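Local coordinates for protein Non-sulfated chondroitin lyase E66 (Autographa californica nucleopolyhedrovirus, PDB 3VSN) that is a viral envelope chondroitin lyase, essential for oral infectivity, that may digest the chondroitin sulfate barrier of the host midgut peritrophic matrix, at residues 199-203 / 213-219; 508-514 / 553-559. All blocks are in the same frame, centred on the assembly; numbering follows the deposited sequence.

Contact 1 of 2, residues 199-203 / 213-219; sequences YTYSQ and IRQEQGI
Glu-216 reaches across from the turn between two helices and offers one carboxylate oxygen each to Tyr-199 and Gln-203, which stand one turn apart on helix 189-205. The phenol OH of Tyr-199 donates to Glu-216 OE1 over a very short 2.5 Å. That oxygen arrives at the ring edge, in the ring plane, while the carboxylate itself stands perpendicular to the ring. With CG anti to the backbone N (chi1 174°), the Tyr-199 ring swings so that its hydroxyl end comes nearer the other segment than its CB does, and the Glu-216 chain comes from the opposite direction, extended beyond CG. On the other oxygen, Gln-203 NE2 bonds to Glu-216 OE2 at 2.8 Å with an N-H...O angle of 159°. The donor meets the syn side of OE2, 30° out of the carboxylate plane. A bend at chi2 turns the Gln-203 amide to this position, and its OE1 accepts from Arg-206 NH1, so both ends of the amide are held and its orientation is fixed. Two donors on separate oxygens would be expected to stabilise a charged carboxylate.

Next to the polar group the contact is mostly apolar. Ile-213 CG1 packs on Gln-203 CB at 3.7 Å, and its CG2 branch comes within 4.1 Å of Thr-200 CG2. The side chains of Ile-219 and Thr-200 cross at about a right angle, with CD1 of Ile-219 3.4 Å from OG1 of Thr-200; that hydroxyl is already bonded to Gly-196 O. The same CD1 lies near the Tyr-199 ring plane, 4.3 Å from CD2.

Helix 189-205, which also carries the catalytic Asn-191, is thus joined to helices 210-214 and 217-225 in the alpha/alpha toroid. Tyr-268 and Phe-269 of helix 262-269 touch Thr-200 and Ile-219, respectively, while helix 138-154 packs against Tyr-201.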
loop_
_atom_site.group_PDB
_atom_site.type_symbol
_atom_site.label_atom_id
_atom_site.label_comp_id
_atom_site.label_asym_id
_atom_site.label_seq_id
_atom_site.Cartn_x
_atom_site.Cartn_y
_atom_site.Cartn_z
ATOM N N TYR A 199 7.150 20.495 -18.835
ATOM C CA TYR A 199 6.496 21.533 -19.636
ATOM C C TYR A 199 6.560 22.897 -18.949
ATOM O O TYR A 199 6.952 23.887 -19.575
ATOM C CB TYR A 199 5.045 21.198 -20.003
ATOM C CG TYR A 199 4.365 22.365 -20.697
ATOM C CD1 TYR A 199 4.601 22.629 -22.048
ATOM C CD2 TYR A 199 3.529 23.234 -19.993
ATOM C CE1 TYR A 199 4.006 23.709 -22.681
ATOM C CE2 TYR A 199 2.925 24.314 -20.619
ATOM C CZ TYR A 199 3.166 24.543 -21.963
ATOM O OH TYR A 199 2.574 25.611 -22.590
ATOM N N THR A 200 6.165 22.947 -17.676
ATOM C CA THR A 200 6.213 24.191 -16.907
ATOM C C THR A 200 7.624 24.785 -16.907
ATOM O O THR A 200 7.793 25.992 -17.119
ATOM C CB THR A 200 5.716 23.991 -15.461
ATOM O OG1 THR A 200 4.343 23.596 -15.485
ATOM C CG2 THR A 200 5.838 25.280 -14.654
ATOM N N TYR A 201 8.625 23.936 -16.681
ATOM C CA TYR A 201 10.015 24.372 -16.731
ATOM C C TYR A 201 10.401 24.933 -18.107
ATOM O O TYR A 201 11.079 25.960 -18.186
ATOM C CB TYR A 201 10.974 23.253 -16.305
ATOM C CG TYR A 201 12.432 23.668 -16.356
ATOM C CD1 TYR A 201 12.909 24.718 -15.568
ATOM C CD2 TYR A 201 13.329 23.021 -17.205
ATOM C CE1 TYR A 201 14.241 25.106 -15.623
ATOM C CE2 TYR A 201 14.659 23.400 -17.264
ATOM C CZ TYR A 201 15.108 24.441 -16.480
ATOM O OH TYR A 201 16.431 24.802 -16.546
ATOM N N SER A 202 9.957 24.278 -19.180
ATOM C CA SER A 202 10.245 24.762 -20.536
ATOM C C SER A 202 9.661 26.158 -20.773
ATOM O O SER A 202 10.290 26.993 -21.422
ATOM C CB SER A 202 9.780 23.773 -21.614
ATOM O OG SER A 202 8.370 23.757 -21.755
ATOM N N GLN A 203 8.470 26.407 -20.227
ATOM C CA GLN A 203 7.846 27.730 -20.305
ATOM C C GLN A 203 8.593 28.785 -19.486
ATOM O O GLN A 203 8.688 29.947 -19.895
ATOM C CB GLN A 203 6.373 27.667 -19.899
ATOM C CG GLN A 203 5.455 27.056 -20.947
ATOM C CD GLN A 203 5.236 27.962 -22.148
ATOM O OE1 GLN A 203 6.052 28.004 -23.070
ATOM N NE2 GLN A 203 4.121 28.680 -22.148
ATOM N N ILE A 213 1.824 30.791 -16.690
ATOM C CA ILE A 213 1.753 29.362 -17.009
ATOM C C ILE A 213 0.525 28.719 -16.354
ATOM O O ILE A 213 -0.175 27.917 -16.978
ATOM C CB ILE A 213 3.051 28.628 -16.588
ATOM C CG1 ILE A 213 4.263 29.229 -17.313
ATOM C CG2 ILE A 213 2.952 27.136 -16.884
ATOM C CD1 ILE A 213 5.575 29.083 -16.570
ATOM N N ARG A 214 0.271 29.095 -15.102
ATOM C CA ARG A 214 -0.892 28.635 -14.338
ATOM C C ARG A 214 -2.210 28.781 -15.109
ATOM O O ARG A 214 -3.071 27.895 -15.053
ATOM C CB ARG A 214 -0.959 29.389 -13.001
ATOM C CG ARG A 214 -2.358 29.603 -12.441
ATOM C CD ARG A 214 -2.690 28.639 -11.319
ATOM N NE ARG A 214 -2.091 29.067 -10.057
ATOM C CZ ARG A 214 -2.494 28.666 -8.852
ATOM N NH1 ARG A 214 -3.514 27.826 -8.722
ATOM N NH2 ARG A 214 -1.876 29.118 -7.771
ATOM N N GLN A 215 -2.349 29.886 -15.840
ATOM C CA GLN A 215 -3.601 30.212 -16.528
ATOM C C GLN A 215 -3.836 29.443 -17.829
ATOM O O GLN A 215 -4.952 29.449 -18.357
ATOM C CB GLN A 215 -3.715 31.725 -16.762
ATOM C CG GLN A 215 -3.955 32.537 -15.493
ATOM C CD GLN A 215 -5.154 32.049 -14.687
ATOM O OE1 GLN A 215 -6.261 31.909 -15.215
ATOM N NE2 GLN A 215 -4.937 31.793 -13.400
ATOM N N GLU A 216 -2.799 28.784 -18.344
ATOM C CA GLU A 216 -2.924 27.990 -19.570
ATOM C C GLU A 216 -3.926 26.854 -19.395
ATOM O O GLU A 216 -4.022 26.266 -18.314
ATOM C CB GLU A 216 -1.570 27.424 -19.997
ATOM C CG GLU A 216 -0.501 28.473 -20.274
ATOM C CD GLU A 216 0.822 27.861 -20.699
ATOM O OE1 GLU A 216 0.808 26.756 -21.284
ATOM O OE2 GLU A 216 1.874 28.485 -20.452
ATOM N N GLN A 217 -4.662 26.555 -20.467
ATOM C CA GLN A 217 -5.702 25.521 -20.468
ATOM C C GLN A 217 -5.180 24.151 -20.021
ATOM O O GLN A 217 -5.827 23.466 -19.221
ATOM C CB GLN A 217 -6.350 25.423 -21.857
ATOM C CG GLN A 217 -7.410 24.331 -22.004
ATOM C CD GLN A 217 -7.919 24.183 -23.433
ATOM O OE1 GLN A 217 -7.564 24.958 -24.324
ATOM N NE2 GLN A 217 -8.759 23.178 -23.655
ATOM N N GLY A 218 -4.014 23.764 -20.543
ATOM C CA GLY A 218 -3.392 22.481 -20.210
ATOM C C GLY A 218 -3.059 22.343 -18.734
ATOM O O GLY A 218 -3.324 21.306 -18.125
ATOM N N ILE A 219 -2.484 23.399 -18.163
ATOM C CA ILE A 219 -2.137 23.442 -16.741
ATOM C C ILE A 219 -3.399 23.399 -15.867
ATOM O O ILE A 219 -3.412 22.747 -14.820
ATOM C CB ILE A 219 -1.244 24.670 -16.416
ATOM C CG1 ILE A 219 0.131 24.541 -17.098
ATOM C CG2 ILE A 219 -1.084 24.883 -14.912
ATOM C CD1 ILE A 219 1.060 23.496 -16.503
#

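Contact 2 of 2, residues 508-514 / 553-559; sequences GVVCHRV and CYKLNVE
Gly-508 O accepts two donors, Glu-559 N at 2.9 Å and the side-chain ND2 of Asn-370; the Glu-559 N-H approaches from above the carbonyl plane. This bond lies at one end of an antiparallel pairing of strands 509-513 and 550-558, neighbours in a seven-stranded sheet of the beta-sandwich. Val-510 and Asn-557 form a hydrogen-bonded pair, Val-510 N to Asn-557 O and Asn-557 N to Val-510 O, each 2.8 Å, and His-512 with Lys-555 forms the next. Between them, Cys-511 faces Leu-556 in a non-hydrogen-bonded pair.

On the face of Val-509, Cys-511 and Leu-556, Leu-556 CD2 rests 3.7 Å from Cys-511 CB, while Val-509 CG1 meets Leu-556 CB. Strand 472-480 covers Cys-511 on this side. On the other face the Lys-555 chain leaves between its backbone N and carbonyl carbon (chi1 75°), which brings CE to 3.9 Å from His-512 CD2; NZ continues to a salt bridge with Asp-563. The Val-514 side chain crosses that of Lys-555 at about a right angle, CG2 of Val-514 lying 3.7 Å from CB of Lys-555. At the opposite end from Val-514, a water accepts from Gly-508 N and donates to Glu-559 OE1 at 2.8 Å.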
loop_
_atom_site.group_PDB
_atom_site.type_symbol
_atom_site.label_atom_id
_atom_site.label_comp_id
_atom_site.label_asym_id
_atom_site.label_seq_id
_atom_site.Cartn_x
_atom_site.Cartn_y
_atom_site.Cartn_z
ATOM N N GLY A 508 12.019 -12.762 12.646
ATOM C CA GLY A 508 11.728 -11.819 13.729
ATOM C C GLY A 508 10.300 -11.819 14.257
ATOM O O GLY A 508 9.894 -10.884 14.949
ATOM N N VAL A 509 9.539 -12.862 13.929
ATOM C CA VAL A 509 8.163 -13.012 14.395
ATOM C C VAL A 509 7.990 -14.397 15.019
ATOM O O VAL A 509 8.484 -15.391 14.485
ATOM C CB VAL A 509 7.145 -12.795 13.248
ATOM C CG1 VAL A 509 5.720 -12.995 13.738
ATOM C CG2 VAL A 509 7.294 -11.398 12.657
ATOM N N VAL A 510 7.292 -14.445 16.151
ATOM C CA VAL A 510 7.094 -15.673 16.915
ATOM C C VAL A 510 5.598 -15.967 17.016
ATOM O O VAL A 510 4.809 -15.056 17.254
ATOM C CB VAL A 510 7.697 -15.535 18.333
ATOM C CG1 VAL A 510 7.582 -16.834 19.116
ATOM C CG2 VAL A 510 9.152 -15.095 18.252
ATOM N N CYS A 511 5.210 -17.231 16.832
ATOM C CA CYS A 511 3.794 -17.615 16.903
ATOM C C CYS A 511 3.441 -18.454 18.136
ATOM O O CYS A 511 4.277 -19.201 18.658
ATOM C CB CYS A 511 3.357 -18.338 15.619
ATOM S SG CYS A 511 3.995 -20.022 15.420
ATOM N N HIS A 512 2.194 -18.302 18.588
ATOM C CA HIS A 512 1.622 -19.054 19.700
ATOM C C HIS A 512 0.169 -19.340 19.434
ATOM O O HIS A 512 -0.529 -18.522 18.834
ATOM C CB HIS A 512 1.730 -18.258 21.001
ATOM C CG HIS A 512 3.150 -18.019 21.458
ATOM N ND1 HIS A 512 3.844 -18.929 22.163
ATOM C CD2 HIS A 512 3.994 -16.930 21.283
ATOM C CE1 HIS A 512 5.072 -18.447 22.430
ATOM N NE2 HIS A 512 5.162 -17.223 21.888
ATOM N N ARG A 513 -0.296 -20.503 19.880
ATOM C CA ARG A 513 -1.721 -20.817 19.891
ATOM C C ARG A 513 -2.352 -20.070 21.070
ATOM O O ARG A 513 -1.726 -19.923 22.118
ATOM C CB ARG A 513 -1.922 -22.335 20.023
ATOM C CG ARG A 513 -3.339 -22.808 20.323
ATOM C CD ARG A 513 -3.404 -24.334 20.388
ATOM N NE ARG A 513 -4.726 -24.803 20.797
ATOM C CZ ARG A 513 -5.089 -25.035 22.057
ATOM N NH1 ARG A 513 -6.318 -25.449 22.328
ATOM N NH2 ARG A 513 -4.222 -24.856 23.051
ATOM N N VAL A 514 -3.572 -19.574 20.883
ATOM C CA VAL A 514 -4.314 -18.930 21.969
ATOM C C VAL A 514 -5.582 -19.740 22.265
ATOM O O VAL A 514 -6.557 -19.665 21.511
ATOM C CB VAL A 514 -4.669 -17.455 21.646
ATOM C CG1 VAL A 514 -5.464 -16.825 22.785
ATOM C CG2 VAL A 514 -3.410 -16.642 21.371
ATOM N N CYS A 553 -7.404 -19.890 16.368
ATOM C CA CYS A 553 -6.966 -18.755 17.179
ATOM C C CYS A 553 -5.475 -18.822 17.465
ATOM O O CYS A 553 -4.971 -19.835 17.955
ATOM C CB CYS A 553 -7.757 -18.698 18.495
ATOM S SG CYS A 553 -7.569 -17.148 19.406
ATOM N N TYR A 554 -4.771 -17.738 17.153
ATOM C CA TYR A 554 -3.338 -17.671 17.387
ATOM C C TYR A 554 -2.910 -16.233 17.665
ATOM O O TYR A 554 -3.692 -15.298 17.493
ATOM C CB TYR A 554 -2.569 -18.239 16.182
ATOM C CG TYR A 554 -2.681 -17.400 14.923
ATOM C CD1 TYR A 554 -1.746 -16.401 14.642
ATOM C CD2 TYR A 554 -3.720 -17.607 14.013
ATOM C CE1 TYR A 554 -1.844 -15.627 13.492
ATOM C CE2 TYR A 554 -3.825 -16.842 12.859
ATOM C CZ TYR A 554 -2.884 -15.855 12.605
ATOM O OH TYR A 554 -2.980 -15.089 11.463
ATOM N N LYS A 555 -1.665 -16.064 18.097
ATOM C CA LYS A 555 -1.087 -14.734 18.210
ATOM C C LYS A 555 0.329 -14.727 17.660
ATOM O O LYS A 555 1.001 -15.766 17.621
ATOM C CB LYS A 555 -1.129 -14.215 19.654
ATOM C CG LYS A 555 -0.111 -14.838 20.587
ATOM C CD LYS A 555 0.054 -14.029 21.867
ATOM C CE LYS A 555 1.254 -14.552 22.639
ATOM N NZ LYS A 555 1.283 -14.121 24.063
ATOM N N LEU A 556 0.760 -13.553 17.215
ATOM C CA LEU A 556 2.127 -13.336 16.775
ATOM C C LEU A 556 2.759 -12.291 17.691
ATOM O O LEU A 556 2.076 -11.366 18.128
ATOM C CB LEU A 556 2.154 -12.862 15.315
ATOM C CG LEU A 556 1.547 -13.762 14.223
ATOM C CD1 LEU A 556 1.600 -13.065 12.868
ATOM C CD2 LEU A 556 2.238 -15.119 14.147
ATOM N N ASN A 557 4.045 -12.465 17.992
ATOM C CA ASN A 557 4.838 -11.493 18.747
ATOM C C ASN A 557 6.053 -11.101 17.955
ATOM O O ASN A 557 6.599 -11.926 17.221
ATOM C CB ASN A 557 5.396 -12.112 20.031
ATOM C CG ASN A 557 4.353 -12.303 21.090
ATOM O OD1 ASN A 557 3.604 -11.384 21.416
ATOM N ND2 ASN A 557 4.314 -13.495 21.659
ATOM N N VAL A 558 6.505 -9.866 18.144
ATOM C CA VAL A 558 7.839 -9.476 17.717
ATOM C C VAL A 558 8.827 -10.287 18.559
ATOM O O VAL A 558 8.696 -10.356 19.787
ATOM C CB VAL A 558 8.098 -7.967 17.919
ATOM C CG1 VAL A 558 9.531 -7.610 17.537
ATOM C CG2 VAL A 558 7.118 -7.142 17.098
ATOM N N GLU A 559 9.792 -10.912 17.892
ATOM C CA GLU A 559 10.813 -11.701 18.581
ATOM C C GLU A 559 11.494 -10.859 19.653
ATOM O O GLU A 559 11.892 -9.721 19.400
ATOM C CB GLU A 559 11.844 -12.247 17.588
ATOM C CG GLU A 559 12.822 -13.233 18.212
ATOM C CD GLU A 559 13.749 -13.888 17.207
ATOM O OE1 GLU A 559 13.806 -13.444 16.040
ATOM O OE2 GLU A 559 14.431 -14.853 17.596
HETATM O O HOH W 1 14.080 -14.589 13.554
#

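From the N terminus the chain first reaches contact 1, where 199-203 and 213-219 close a nine-residue connection inside the helical domain. It is finished well before contact 2 begins, so the two follow in series and neither nests nor crosses. The catalytic His-246 and Tyr-254, the transition-state stabiliser Arg-300 and Glu-350 lie in the sequence between them. Contact 2 then spans 38 residues, including strands 525-530 and 533-540 of a separate four-stranded sheet, before 553-559 returns beside 508-514. Their centres are 55 Å apart, on opposite sides of the chain's centre: one ties helices of the toroid, the other strands of the beta-sandwich.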